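Local atomic coordinates of probable primosomal replication protein n (Ralstonia solanacearum, PDB entry 4FDB), a protein that probably binds single-stranded DNA as a homodimer and takes part in restarting stalled replication forks by stabilising the helicase PriA on DNA. Residues T10-R18 and M58-A66; V24-S34 and V46-G56. The protein carries 3 engineered substitutions. All coordinates share one frame; numbering follows the deposited sequence.

Contact 1 of 2, residues T10-R18 and M58-A66. Engineered in segment 10-18: V12 (natural residue Ala).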
# COMPACT_ATOMS: atom_id res chain seq x y z
N THR A 10 6.75 -2.09 12.55
CA THR A 10 7.13 -1.50 13.82
C THR A 10 6.73 -0.03 13.85
O THR A 10 6.99 0.71 12.91
CB THR A 10 8.65 -1.61 14.00
OG1 THR A 10 9.01 -3.00 13.96
CG2 THR A 10 9.10 -0.99 15.32
N LEU A 11 6.10 0.40 14.94
CA LEU A 11 5.80 1.82 15.10
C LEU A 11 7.11 2.56 15.40
O LEU A 11 7.75 2.28 16.39
CB LEU A 11 4.83 2.05 16.25
CG LEU A 11 4.57 3.53 16.54
CD1 LEU A 11 3.84 4.14 15.39
CD2 LEU A 11 3.80 3.72 17.85
N VAL A 12 7.49 3.49 14.53
CA VAL A 12 8.75 4.20 14.70
C VAL A 12 8.55 5.49 15.48
O VAL A 12 9.30 5.83 16.40
CB VAL A 12 9.33 4.59 13.30
CG1 VAL A 12 10.63 5.35 13.45
CG2 VAL A 12 9.53 3.35 12.45
N GLU A 13 7.53 6.25 15.08
CA GLU A 13 7.25 7.47 15.80
C GLU A 13 5.82 7.86 15.54
O GLU A 13 5.18 7.40 14.59
CB GLU A 13 8.20 8.58 15.37
CG GLU A 13 8.32 8.76 13.88
CD GLU A 13 9.34 9.83 13.50
OE1 GLU A 13 10.56 9.66 13.76
OE2 GLU A 13 8.93 10.86 12.93
N ARG A 14 5.30 8.70 16.42
CA ARG A 14 3.96 9.23 16.18
C ARG A 14 3.92 10.69 16.56
O ARG A 14 4.70 11.15 17.40
CB ARG A 14 2.88 8.40 16.90
CG ARG A 14 3.17 8.08 18.33
CD ARG A 14 2.01 7.33 18.98
NE ARG A 14 2.38 6.85 20.32
CZ ARG A 14 2.34 7.58 21.42
NH1 ARG A 14 1.93 8.84 21.38
NH2 ARG A 14 2.71 7.05 22.58
N GLU A 15 3.04 11.43 15.89
CA GLU A 15 2.88 12.86 16.13
C GLU A 15 1.84 13.09 17.21
O GLU A 15 1.03 12.21 17.51
CB GLU A 15 2.43 13.55 14.85
CG GLU A 15 3.35 13.33 13.66
CD GLU A 15 4.71 13.94 13.87
OE1 GLU A 15 4.79 15.00 14.53
OE2 GLU A 15 5.71 13.37 13.39
N VAL A 16 1.86 14.29 17.78
CA VAL A 16 0.86 14.68 18.77
C VAL A 16 -0.49 14.61 18.08
O VAL A 16 -0.59 14.92 16.90
CB VAL A 16 1.12 16.12 19.27
CG1 VAL A 16 -0.02 16.59 20.17
CG2 VAL A 16 2.44 16.18 20.03
N MSE A 17 -1.52 14.17 18.80
CA MSE A 17 -2.87 14.10 18.27
C MSE A 17 -3.35 15.47 17.79
O MSE A 17 -3.13 16.49 18.45
CB MSE A 17 -3.81 13.58 19.35
CG MSE A 17 -5.27 13.49 18.97
SE MSE A 17 -6.26 12.68 20.46
CE MSE A 17 -5.55 10.87 20.26
N ARG A 18 -4.00 15.48 16.63
CA ARG A 18 -4.64 16.68 16.09
C ARG A 18 -6.08 16.33 15.75
O ARG A 18 -6.49 15.18 15.88
CB ARG A 18 -3.90 17.16 14.83
CG ARG A 18 -3.91 16.17 13.70
CD ARG A 18 -3.10 16.69 12.52
NE ARG A 18 -2.95 15.68 11.47
CZ ARG A 18 -3.78 15.54 10.45
NH1 ARG A 18 -4.84 16.33 10.33
NH2 ARG A 18 -3.55 14.60 9.54
N MSE A 58 -9.27 4.81 16.41
CA MSE A 58 -7.94 4.35 16.04
C MSE A 58 -6.86 5.37 16.41
O MSE A 58 -5.72 5.00 16.71
CB MSE A 58 -7.89 4.01 14.55
CG MSE A 58 -6.74 3.11 14.15
SE MSE A 58 -6.88 1.36 15.06
CE MSE A 58 -8.77 1.03 14.77
N ALA A 59 -7.22 6.65 16.43
CA ALA A 59 -6.29 7.68 16.89
C ALA A 59 -6.00 7.45 18.37
O ALA A 59 -4.84 7.47 18.81
CB ALA A 59 -6.88 9.08 16.68
N SER A 60 -7.06 7.24 19.15
CA SER A 60 -6.92 6.99 20.58
C SER A 60 -6.04 5.77 20.84
O SER A 60 -5.20 5.76 21.76
CB SER A 60 -8.29 6.77 21.21
OG SER A 60 -9.09 7.93 21.09
N VAL A 61 -6.24 4.73 20.04
CA VAL A 61 -5.46 3.51 20.19
C VAL A 61 -3.98 3.76 19.92
O VAL A 61 -3.13 3.34 20.70
CB VAL A 61 -5.98 2.39 19.26
CG1 VAL A 61 -4.99 1.21 19.24
CG2 VAL A 61 -7.37 1.93 19.69
N LEU A 62 -3.68 4.45 18.82
CA LEU A 62 -2.29 4.72 18.46
C LEU A 62 -1.62 5.62 19.48
O LEU A 62 -0.43 5.47 19.76
CB LEU A 62 -2.20 5.38 17.08
CG LEU A 62 -2.37 4.49 15.86
CD1 LEU A 62 -2.43 5.36 14.61
CD2 LEU A 62 -1.21 3.50 15.78
N ASP A 63 -2.40 6.53 20.05
CA ASP A 63 -1.88 7.51 20.99
C ASP A 63 -1.34 6.88 22.28
O ASP A 63 -0.64 7.54 23.04
CB ASP A 63 -2.96 8.54 21.32
CG ASP A 63 -2.40 9.81 21.95
OD1 ASP A 63 -1.43 10.38 21.39
OD2 ASP A 63 -2.91 10.23 23.00
N ARG A 64 -1.68 5.62 22.52
CA ARG A 64 -1.24 4.93 23.73
C ARG A 64 -0.21 3.84 23.46
O ARG A 64 0.20 3.12 24.38
CB ARG A 64 -2.43 4.34 24.49
CG ARG A 64 -3.16 3.23 23.75
CD ARG A 64 -3.73 2.18 24.70
NE ARG A 64 -4.82 1.42 24.09
CZ ARG A 64 -4.64 0.40 23.25
NH1 ARG A 64 -3.42 0.01 22.91
NH2 ARG A 64 -5.70 -0.24 22.76
N ILE A 65 0.22 3.71 22.22
CA ILE A 65 1.18 2.66 21.86
C ILE A 65 2.62 3.18 21.89
O ILE A 65 2.91 4.22 21.32
CB ILE A 65 0.85 2.08 20.48
CG1 ILE A 65 -0.49 1.34 20.55
CG2 ILE A 65 1.96 1.15 20.01
CD1 ILE A 65 -0.97 0.85 19.21
N ALA A 66 3.52 2.45 22.54
CA ALA A 66 4.92 2.85 22.63
C ALA A 66 5.63 2.68 21.29
O ALA A 66 5.49 1.64 20.64
CB ALA A 66 5.64 2.04 23.69
O HOH W 1 0.36 10.32 19.37
O HOH W 2 -1.09 13.12 21.44
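In the OB fold of this PriB-family protein, the short helix 57-62 between the third and fourth strands meets the first strand here, with R14 and M17 reaching over residues 59-65, from the helix into the L62-I65 turn. R14 supplies the polar part. Its chain runs extended from CG to NE and lays the guanidinium edge-on against the carbonyl of I65: NE donates to I65 O over 2.9 Å, in the carbonyl plane, while NH2 donates to the same oxygen over 3.1 Å from above that plane. Two N-H groups of one arginine thus grip a single backbone acceptor side-on, which fixes the rotation of the flat group. D63 O sits over one face of the guanidinium, offset toward the rim, 3.3 Å from NH1 but at too poor an angle for a hydrogen bond. The carboxylate of D63 adds a long salt bridge, NH1 to OD1 at 3.7 Å; OD1 lies well out of the guanidinium plane and no N-H points at it, so only the charges attract. A water makes the directed link instead, accepting from R14 NH1 and donating to D63 OD1 and to E15 O. A type I turn from L62 to I65 brings these carbonyls within range of the arginine. L11 packs deeper, its CD2 3.8 Å from I65 CG2, and both residues also touch L71 of strand 70-79. At the other end, M17, a selenomethionine, bends at its last torsion (chi3 -71°) and thereby lowers its methyl onto the D63 side chain, which it meets at about a right angle; CE lies 3.6 Å from D63 CB and 4.2 Å from A59 CB. A second water accepts from M17 N and donates to D63 OD1 over 2.8 Å.

Contact 2 of 2, residues V24-S34 and V46-G56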
# COMPACT_ATOMS: atom_id res chain seq x y z
N VAL A 24 -12.83 15.14 14.85
CA VAL A 24 -12.33 13.78 14.77
C VAL A 24 -10.82 13.76 15.01
O VAL A 24 -10.07 14.43 14.31
CB VAL A 24 -12.65 13.13 13.41
CG1 VAL A 24 -12.08 11.73 13.36
CG2 VAL A 24 -14.15 13.12 13.18
N PRO A 25 -10.37 12.98 16.01
CA PRO A 25 -8.92 12.96 16.26
C PRO A 25 -8.16 12.16 15.22
O PRO A 25 -8.64 11.13 14.76
CB PRO A 25 -8.81 12.27 17.62
CG PRO A 25 -10.03 11.44 17.75
CD PRO A 25 -11.12 12.13 16.95
N ILE A 26 -6.96 12.63 14.90
CA ILE A 26 -6.06 11.94 13.98
C ILE A 26 -4.69 11.84 14.61
O ILE A 26 -4.18 12.84 15.11
CB ILE A 26 -5.84 12.77 12.72
CG1 ILE A 26 -7.18 13.16 12.08
CG2 ILE A 26 -4.91 12.04 11.76
CD1 ILE A 26 -7.88 12.02 11.43
N VAL A 27 -4.10 10.65 14.57
CA VAL A 27 -2.70 10.49 14.94
C VAL A 27 -1.92 10.02 13.72
O VAL A 27 -2.17 8.93 13.21
CB VAL A 27 -2.51 9.51 16.13
CG1 VAL A 27 -1.03 9.14 16.31
CG2 VAL A 27 -3.06 10.12 17.42
N ASN A 28 -1.02 10.87 13.23
CA ASN A 28 -0.10 10.50 12.17
C ASN A 28 1.08 9.74 12.74
O ASN A 28 1.57 10.08 13.81
CB ASN A 28 0.40 11.75 11.46
CG ASN A 28 -0.65 12.36 10.57
OD1 ASN A 28 -1.42 13.21 11.00
ND2 ASN A 28 -0.68 11.94 9.31
N CYS A 29 1.54 8.73 12.03
CA CYS A 29 2.70 7.99 12.51
C CYS A 29 3.54 7.49 11.36
O CYS A 29 3.18 7.64 10.19
CB CYS A 29 2.27 6.85 13.43
SG CYS A 29 1.20 5.65 12.66
N LEU A 30 4.70 6.94 11.70
CA LEU A 30 5.59 6.34 10.72
C LEU A 30 5.77 4.89 11.14
O LEU A 30 6.07 4.60 12.31
CB LEU A 30 6.95 7.04 10.75
CG LEU A 30 8.02 6.57 9.76
CD1 LEU A 30 7.57 6.86 8.33
CD2 LEU A 30 9.34 7.24 10.05
N LEU A 31 5.59 3.99 10.18
CA LEU A 31 5.78 2.55 10.40
C LEU A 31 6.97 2.07 9.61
O LEU A 31 7.27 2.59 8.55
CB LEU A 31 4.54 1.78 9.94
CG LEU A 31 3.25 2.20 10.63
CD1 LEU A 31 2.09 1.44 10.02
CD2 LEU A 31 3.33 1.92 12.13
N SER A 32 7.66 1.05 10.12
CA SER A 32 8.81 0.50 9.43
C SER A 32 8.55 -0.96 9.21
O SER A 32 8.32 -1.70 10.17
CB SER A 32 10.06 0.63 10.32
OG SER A 32 11.16 -0.05 9.74
N TYR A 33 8.60 -1.37 7.94
CA TYR A 33 8.44 -2.76 7.57
C TYR A 33 9.79 -3.40 7.25
O TYR A 33 10.62 -2.83 6.55
CB TYR A 33 7.51 -2.91 6.34
CG TYR A 33 7.43 -4.36 5.89
CD1 TYR A 33 6.51 -5.23 6.45
CD2 TYR A 33 8.31 -4.87 4.94
CE1 TYR A 33 6.47 -6.57 6.07
CE2 TYR A 33 8.27 -6.19 4.55
CZ TYR A 33 7.35 -7.04 5.13
OH TYR A 33 7.32 -8.36 4.74
N SER A 34 9.98 -4.62 7.75
CA SER A 34 11.16 -5.41 7.42
C SER A 34 10.80 -6.90 7.34
O SER A 34 10.44 -7.52 8.34
CB SER A 34 12.27 -5.20 8.44
OG SER A 34 11.83 -5.53 9.74
N VAL A 46 12.62 -7.26 1.83
CA VAL A 46 11.95 -6.00 1.57
C VAL A 46 12.03 -5.18 2.84
O VAL A 46 11.75 -5.70 3.92
CB VAL A 46 10.47 -6.23 1.19
CG1 VAL A 46 9.71 -4.90 1.12
CG2 VAL A 46 10.36 -6.98 -0.14
N GLU A 47 12.44 -3.92 2.72
CA GLU A 47 12.41 -3.02 3.86
C GLU A 47 12.01 -1.63 3.41
O GLU A 47 12.56 -1.11 2.44
CB GLU A 47 13.78 -2.96 4.56
CG GLU A 47 14.23 -4.29 5.15
CD GLU A 47 15.50 -4.20 5.97
OE1 GLU A 47 16.02 -3.07 6.15
OE2 GLU A 47 15.98 -5.25 6.44
N PHE A 48 11.05 -1.03 4.09
CA PHE A 48 10.65 0.33 3.79
C PHE A 48 9.96 0.93 5.00
O PHE A 48 9.59 0.22 5.94
CB PHE A 48 9.70 0.37 2.56
CG PHE A 48 8.40 -0.36 2.76
CD1 PHE A 48 7.27 0.31 3.23
CD2 PHE A 48 8.30 -1.71 2.44
CE1 PHE A 48 6.07 -0.36 3.41
CE2 PHE A 48 7.09 -2.38 2.63
CZ PHE A 48 5.98 -1.71 3.10
N SER A 49 9.78 2.25 4.97
CA SER A 49 8.96 2.91 5.97
C SER A 49 7.77 3.53 5.25
O SER A 49 7.85 3.83 4.06
CB SER A 49 9.77 3.98 6.69
OG SER A 49 10.81 3.37 7.44
N ILE A 50 6.67 3.68 5.97
CA ILE A 50 5.46 4.21 5.35
C ILE A 50 4.73 5.12 6.34
O ILE A 50 4.64 4.83 7.53
CB ILE A 50 4.56 3.07 4.85
CG1 ILE A 50 3.40 3.62 4.01
CG2 ILE A 50 4.08 2.20 6.02
CD1 ILE A 50 2.54 2.51 3.37
N GLU A 51 4.25 6.27 5.84
CA GLU A 51 3.44 7.14 6.67
C GLU A 51 2.06 6.53 6.86
O GLU A 51 1.46 6.03 5.90
CB GLU A 51 3.32 8.53 6.02
CG GLU A 51 4.64 9.30 6.00
CD GLU A 51 4.99 9.92 7.36
OE1 GLU A 51 4.13 9.90 8.27
OE2 GLU A 51 6.13 10.43 7.51
N ALA A 52 1.56 6.56 8.09
CA ALA A 52 0.25 6.00 8.38
C ALA A 52 -0.52 6.97 9.25
O ALA A 52 0.03 7.97 9.73
CB ALA A 52 0.38 4.64 9.08
N LEU A 53 -1.79 6.69 9.45
CA LEU A 53 -2.57 7.46 10.40
C LEU A 53 -3.74 6.65 10.92
O LEU A 53 -4.22 5.73 10.26
CB LEU A 53 -3.01 8.80 9.81
CG LEU A 53 -4.09 8.88 8.73
CD1 LEU A 53 -5.50 8.77 9.32
CD2 LEU A 53 -3.96 10.19 7.99
N GLY A 54 -4.20 7.00 12.11
CA GLY A 54 -5.41 6.44 12.66
C GLY A 54 -6.35 7.58 12.97
O GLY A 54 -5.92 8.62 13.46
N ALA A 55 -7.63 7.39 12.68
CA ALA A 55 -8.65 8.40 12.95
C ALA A 55 -9.69 7.85 13.90
O ALA A 55 -9.95 6.65 13.91
CB ALA A 55 -9.32 8.83 11.65
N GLY A 56 -10.31 8.74 14.67
CA GLY A 56 -11.37 8.33 15.57
C GLY A 56 -10.81 7.44 16.66
O GLY A 56 -9.76 7.73 17.23
O HOH W 3 1.44 10.16 8.35
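The ring of F48 carries Y33 CB over one face, 3.9 Å from its centroid and 18° off the normal, a CH-pi contact, while V46 CG1 of its own strand lies in plane at its edge. The two aromatic rings are inclined by only 26° but slid apart, with centroids 5.3 Å from each other, so they barely overlap; the nearest atoms are Y33 CD2 and F48 CE2. F48 holds CG between its backbone N and carbonyl carbon (chi1 63°), which brings the ring under Y33 CB. The tyrosine ring also meets V46 obliquely, CE2 lying 3.9 Å from V46 CG1, and its hydroxyl is hydrogen-bonded to A1 O of the second subunit. I2 and N3 of that subunit pack on Y33 and F48, so this end of the pair belongs to the dimer interface.

Strands 25-34 and 46-55 form the antiparallel hairpin of strands two and three of the OB fold, in unbroken register from I26-A55 to S34-E47. Paired backbone bonds join V27 with G54, C29 with A52, L31 with I50 and Y33 with F48, and G56 N, at the N-cap position of the following helix, donates to P25 O. On the face of C29, L31 and A52, the A52 methyl touches both L31 CD1, at 3.7 Å, and C29 SG; F89 and I91 of strand 87-96 pack on A52 as well. The other face is mixed. I26 CD1 presses on A55 CB at 3.5 Å, and N28 lies side by side with L53, its OD1 held by R18 NH2. A water accepts from N28 ND2 at 2.9 Å and donates to E51 OE1 and A52 O.

Overall arrangement
The two contacts lie about 9 Å apart between centres. Strand 25-37 lies between them: contact 2 pairs it with strand 44-55, and strand 3-19, which carries residues 10-18 of contact 1, pairs with its other edge. Backbone bonds run from R18 O to I26 N at 2.8 Å and V12 N to L30 O at 2.9 Å, where V12 (engineered) and E13 form a classic beta bulge opposite L30. Both segments of contact 2 fall between residues 18 and 58, nested in the loop contact 1 closes; A59 CB packs on P25 O at 3.3 Å. An acetic acid, probably from the crystallisation liquor, lies about 4 Å from the R14 side chain. Contact 1 touches no second subunit, unlike the Y33-F48 end of contact 2.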